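Long-range contact in nisin leader peptide-processing serine protease NisP (Lactococcus lactis subsp. lactis, PDB 4MZD), which probably acts as a subtilisin-like serine endopeptidase that cleaves the leader peptide from the nisin precursor during biosynthesis of this antibiotic: residues 143-157 / 340-354. Residues are numbered along the deposited sequence; the frame is centred on the assembly and turned at random.
Sequences DKMGHGTEVAGQITA and TTNTGWYQYVYGNSF
His147 NE2 donates to Ser353 OG at 3.1 Å, joining two members of the predicted Asp-His-Ser charge-relay triad of the subtilase fold. The serine oxygen sits at the edge of the imidazole, 27° out of its plane. On the far side of the ring ND1 bonds to Asp100, the third member, while the C-terminal Arg488 lies in the site: its OXT meets His147 NE2 and its backbone O meets Ser353 OG. Such an occupant is consistent with the C-terminal autocleavage reported for this enzyme.

Behind the triad the Phe354 ring packs against the helix 147-156, its CE1 3.5 Å from Glu150 CB and its CZ near His147 CD2. The rings of His147 and Phe354 meet obliquely. Val349 CG2 lies over the centre of one Phe354 face and Ser353 OG over the rim of the other.

Glu150 runs alongside Thr341 and takes a 2.7 Å bond from Thr341 OG1 at OE2, on the anti side of the carboxylate. One residue earlier on the helix, Thr340 OG1 donates to Thr149 O, which also accepts the helical bond from Gly153 N on the opposite face of its carbonyl.

Just ahead of the helix, whose N-cap position is Gly146, Asp143 organises the loop. OD1 receives Met145 N and Gly146 N from one face, forming an Asx motif, and OD2 receives both Thr149 N and Thr149 OG1. The Asp143 backbone O is gripped by Asn342 ND2 at 2.9 Å, an almost straight bond (173°) lying in the amide plane of Asn342 but rising 45° above the plane of the acceptor carbonyl.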
# COMPACT_ATOMS: atom_id res chain seq x y z
N ASP A 143 6.92 1.62 15.20
CA ASP A 143 5.67 2.13 14.65
C ASP A 143 4.90 2.88 15.72
O ASP A 143 4.35 2.27 16.65
CB ASP A 143 4.85 0.95 14.12
CG ASP A 143 3.55 1.36 13.49
OD1 ASP A 143 3.31 2.58 13.28
OD2 ASP A 143 2.75 0.46 13.19
N LYS A 144 4.85 4.20 15.60
CA LYS A 144 4.14 5.05 16.55
C LYS A 144 2.65 5.20 16.20
O LYS A 144 1.86 5.69 17.00
CB LYS A 144 4.77 6.45 16.59
CG LYS A 144 6.22 6.52 17.03
CD LYS A 144 6.69 7.98 17.07
CE LYS A 144 8.08 8.15 17.67
NZ LYS A 144 9.18 8.07 16.66
N MET A 145 2.28 4.79 14.99
CA MET A 145 0.94 5.03 14.45
C MET A 145 0.05 3.80 14.51
O MET A 145 -1.09 3.86 14.97
CB MET A 145 1.05 5.51 12.99
CG MET A 145 1.58 6.92 12.81
SD MET A 145 1.65 7.50 11.08
CE MET A 145 0.30 6.58 10.38
N GLY A 146 0.58 2.68 14.01
CA GLY A 146 -0.17 1.45 13.87
C GLY A 146 -0.24 1.03 12.41
O GLY A 146 -0.27 -0.16 12.10
N HIS A 147 -0.24 2.01 11.51
CA HIS A 147 -0.48 1.75 10.11
C HIS A 147 0.51 0.75 9.51
O HIS A 147 0.13 -0.19 8.82
CB HIS A 147 -0.45 3.07 9.34
CG HIS A 147 -0.95 2.95 7.94
ND1 HIS A 147 -0.11 2.75 6.86
CD2 HIS A 147 -2.20 2.98 7.43
CE1 HIS A 147 -0.82 2.68 5.76
NE2 HIS A 147 -2.09 2.81 6.07
N GLY A 148 1.80 0.95 9.78
CA GLY A 148 2.82 0.08 9.22
C GLY A 148 2.70 -1.35 9.70
O GLY A 148 2.97 -2.30 8.96
N THR A 149 2.32 -1.52 10.96
CA THR A 149 2.12 -2.85 11.52
C THR A 149 0.89 -3.51 10.90
O THR A 149 0.89 -4.73 10.63
CB THR A 149 2.01 -2.77 13.06
OG1 THR A 149 3.21 -2.18 13.58
CG2 THR A 149 1.82 -4.14 13.69
N GLU A 150 -0.14 -2.71 10.65
CA GLU A 150 -1.38 -3.18 10.03
C GLU A 150 -1.13 -3.64 8.59
O GLU A 150 -1.63 -4.69 8.17
CB GLU A 150 -2.44 -2.07 10.12
CG GLU A 150 -2.87 -1.79 11.55
CD GLU A 150 -3.42 -0.40 11.80
OE1 GLU A 150 -3.61 0.37 10.84
OE2 GLU A 150 -3.64 -0.08 12.99
N VAL A 151 -0.33 -2.86 7.86
CA VAL A 151 0.07 -3.22 6.51
C VAL A 151 0.94 -4.48 6.52
O VAL A 151 0.73 -5.40 5.73
CB VAL A 151 0.82 -2.04 5.86
CG1 VAL A 151 1.52 -2.46 4.57
CG2 VAL A 151 -0.14 -0.89 5.60
N ALA A 152 1.92 -4.54 7.43
CA ALA A 152 2.81 -5.70 7.49
C ALA A 152 2.04 -7.00 7.71
O ALA A 152 2.37 -8.01 7.09
CB ALA A 152 3.85 -5.52 8.57
N GLY A 153 1.03 -6.97 8.57
CA GLY A 153 0.26 -8.18 8.83
C GLY A 153 -0.39 -8.72 7.56
O GLY A 153 -0.47 -9.95 7.38
N GLN A 154 -0.86 -7.83 6.70
CA GLN A 154 -1.48 -8.25 5.45
C GLN A 154 -0.51 -9.00 4.55
O GLN A 154 -0.93 -9.86 3.76
CB GLN A 154 -2.06 -7.05 4.70
CG GLN A 154 -3.20 -6.39 5.45
CD GLN A 154 -4.37 -7.32 5.56
OE1 GLN A 154 -5.01 -7.64 4.56
NE2 GLN A 154 -4.63 -7.81 6.78
N ILE A 155 0.77 -8.66 4.63
CA ILE A 155 1.78 -9.35 3.85
C ILE A 155 2.15 -10.70 4.46
O ILE A 155 2.15 -11.71 3.76
CB ILE A 155 3.07 -8.51 3.70
CG1 ILE A 155 2.76 -7.13 3.12
CG2 ILE A 155 4.09 -9.23 2.83
CD1 ILE A 155 3.94 -6.20 3.06
N THR A 156 2.46 -10.70 5.76
CA THR A 156 3.28 -11.77 6.31
C THR A 156 2.80 -12.38 7.63
O THR A 156 3.45 -13.29 8.14
CB THR A 156 4.73 -11.27 6.49
OG1 THR A 156 5.60 -12.38 6.68
CG2 THR A 156 4.87 -10.30 7.68
N ALA A 157 1.69 -11.91 8.20
CA ALA A 157 1.27 -12.47 9.48
C ALA A 157 1.23 -13.98 9.42
O ALA A 157 0.75 -14.58 8.45
CB ALA A 157 -0.07 -11.92 9.91
N THR A 340 -3.12 -7.09 12.21
CA THR A 340 -2.20 -6.84 13.32
C THR A 340 -2.01 -5.35 13.56
O THR A 340 -1.96 -4.59 12.60
CB THR A 340 -0.82 -7.44 12.99
OG1 THR A 340 -0.42 -7.02 11.68
CG2 THR A 340 -0.88 -8.96 12.97
N THR A 341 -1.88 -4.93 14.81
CA THR A 341 -1.56 -3.53 15.05
C THR A 341 -0.53 -3.35 16.18
O THR A 341 -0.10 -4.33 16.80
CB THR A 341 -2.83 -2.67 15.23
OG1 THR A 341 -2.50 -1.28 15.15
CG2 THR A 341 -3.52 -2.99 16.55
N ASN A 342 -0.13 -2.10 16.42
CA ASN A 342 1.03 -1.82 17.26
C ASN A 342 0.75 -1.86 18.77
O ASN A 342 1.59 -1.45 19.57
CB ASN A 342 1.70 -0.50 16.86
CG ASN A 342 0.87 0.69 17.22
OD1 ASN A 342 -0.32 0.57 17.48
ND2 ASN A 342 1.49 1.87 17.25
N THR A 343 -0.41 -2.39 19.13
CA THR A 343 -0.70 -2.73 20.52
C THR A 343 -0.17 -4.11 20.88
O THR A 343 -0.17 -4.49 22.05
CB THR A 343 -2.21 -2.80 20.73
OG1 THR A 343 -2.76 -3.74 19.80
CG2 THR A 343 -2.86 -1.43 20.51
N GLY A 344 0.24 -4.88 19.87
CA GLY A 344 0.57 -6.28 20.05
C GLY A 344 -0.61 -7.18 19.75
O GLY A 344 -0.48 -8.41 19.79
N TRP A 345 -1.75 -6.58 19.42
CA TRP A 345 -2.97 -7.33 19.17
C TRP A 345 -3.52 -6.97 17.78
O TRP A 345 -2.75 -6.95 16.82
CB TRP A 345 -3.97 -7.13 20.32
CG TRP A 345 -3.33 -7.47 21.65
CD1 TRP A 345 -2.92 -6.60 22.62
CD2 TRP A 345 -2.99 -8.78 22.12
NE1 TRP A 345 -2.37 -7.29 23.67
CE2 TRP A 345 -2.40 -8.63 23.39
CE3 TRP A 345 -3.14 -10.06 21.59
CZ2 TRP A 345 -1.95 -9.71 24.14
CZ3 TRP A 345 -2.69 -11.14 22.34
CH2 TRP A 345 -2.11 -10.96 23.60
N TYR A 346 -4.82 -6.68 17.68
CA TYR A 346 -5.49 -6.58 16.38
C TYR A 346 -6.44 -5.40 16.33
O TYR A 346 -6.84 -4.87 17.36
CB TYR A 346 -6.24 -7.89 16.07
CG TYR A 346 -5.29 -9.05 16.23
CD1 TYR A 346 -4.49 -9.45 15.17
CD2 TYR A 346 -5.12 -9.68 17.45
CE1 TYR A 346 -3.57 -10.46 15.31
CE2 TYR A 346 -4.20 -10.70 17.61
CZ TYR A 346 -3.42 -11.08 16.53
OH TYR A 346 -2.49 -12.08 16.69
N GLN A 347 -6.81 -5.01 15.12
CA GLN A 347 -7.75 -3.93 14.92
C GLN A 347 -8.44 -4.11 13.57
O GLN A 347 -7.85 -4.64 12.64
CB GLN A 347 -6.99 -2.60 14.93
CG GLN A 347 -7.84 -1.37 14.72
CD GLN A 347 -7.07 -0.10 15.00
OE1 GLN A 347 -6.18 -0.08 15.86
NE2 GLN A 347 -7.40 0.96 14.29
N TYR A 348 -9.68 -3.64 13.49
CA TYR A 348 -10.38 -3.51 12.22
C TYR A 348 -9.99 -2.22 11.53
O TYR A 348 -10.02 -1.15 12.14
CB TYR A 348 -11.89 -3.56 12.43
CG TYR A 348 -12.39 -4.97 12.59
CD1 TYR A 348 -12.67 -5.74 11.47
CD2 TYR A 348 -12.54 -5.56 13.85
CE1 TYR A 348 -13.10 -7.05 11.58
CE2 TYR A 348 -12.98 -6.87 13.97
CZ TYR A 348 -13.25 -7.61 12.83
OH TYR A 348 -13.66 -8.92 12.97
N VAL A 349 -9.65 -2.33 10.25
CA VAL A 349 -9.17 -1.20 9.45
C VAL A 349 -9.83 -1.23 8.07
O VAL A 349 -10.50 -2.20 7.70
CB VAL A 349 -7.63 -1.27 9.27
CG1 VAL A 349 -6.93 -1.23 10.62
CG2 VAL A 349 -7.23 -2.52 8.49
N TYR A 350 -9.64 -0.16 7.30
CA TYR A 350 -10.09 -0.15 5.91
C TYR A 350 -9.18 0.77 5.12
O TYR A 350 -8.52 1.64 5.69
CB TYR A 350 -11.54 0.33 5.79
CG TYR A 350 -11.71 1.79 6.17
CD1 TYR A 350 -11.56 2.79 5.21
CD2 TYR A 350 -11.98 2.16 7.47
CE1 TYR A 350 -11.68 4.12 5.55
CE2 TYR A 350 -12.11 3.50 7.82
CZ TYR A 350 -11.96 4.47 6.84
OH TYR A 350 -12.09 5.79 7.17
N GLY A 351 -9.15 0.58 3.81
CA GLY A 351 -8.43 1.49 2.94
C GLY A 351 -7.53 0.76 1.96
O GLY A 351 -7.14 -0.40 2.18
N ASN A 352 -7.18 1.44 0.87
CA ASN A 352 -6.37 0.80 -0.15
C ASN A 352 -4.98 0.43 0.34
O ASN A 352 -4.30 -0.40 -0.27
CB ASN A 352 -6.29 1.69 -1.39
CG ASN A 352 -7.61 1.76 -2.12
OD1 ASN A 352 -8.52 0.97 -1.85
ND2 ASN A 352 -7.72 2.68 -3.07
N SER A 353 -4.54 1.03 1.44
CA SER A 353 -3.30 0.61 2.08
C SER A 353 -3.29 -0.86 2.49
O SER A 353 -2.22 -1.39 2.75
CB SER A 353 -3.00 1.44 3.31
OG SER A 353 -4.05 1.34 4.24
N PHE A 354 -4.46 -1.49 2.57
CA PHE A 354 -4.56 -2.88 3.00
C PHE A 354 -4.84 -3.83 1.85
O PHE A 354 -4.73 -5.05 2.02
CB PHE A 354 -5.56 -2.99 4.15
CG PHE A 354 -5.24 -2.05 5.26
CD1 PHE A 354 -4.07 -2.21 5.98
CD2 PHE A 354 -6.04 -0.96 5.52
CE1 PHE A 354 -3.72 -1.31 6.96
CE2 PHE A 354 -5.70 -0.06 6.52
CZ PHE A 354 -4.54 -0.24 7.24
O HOH W 1 -0.02 4.20 18.27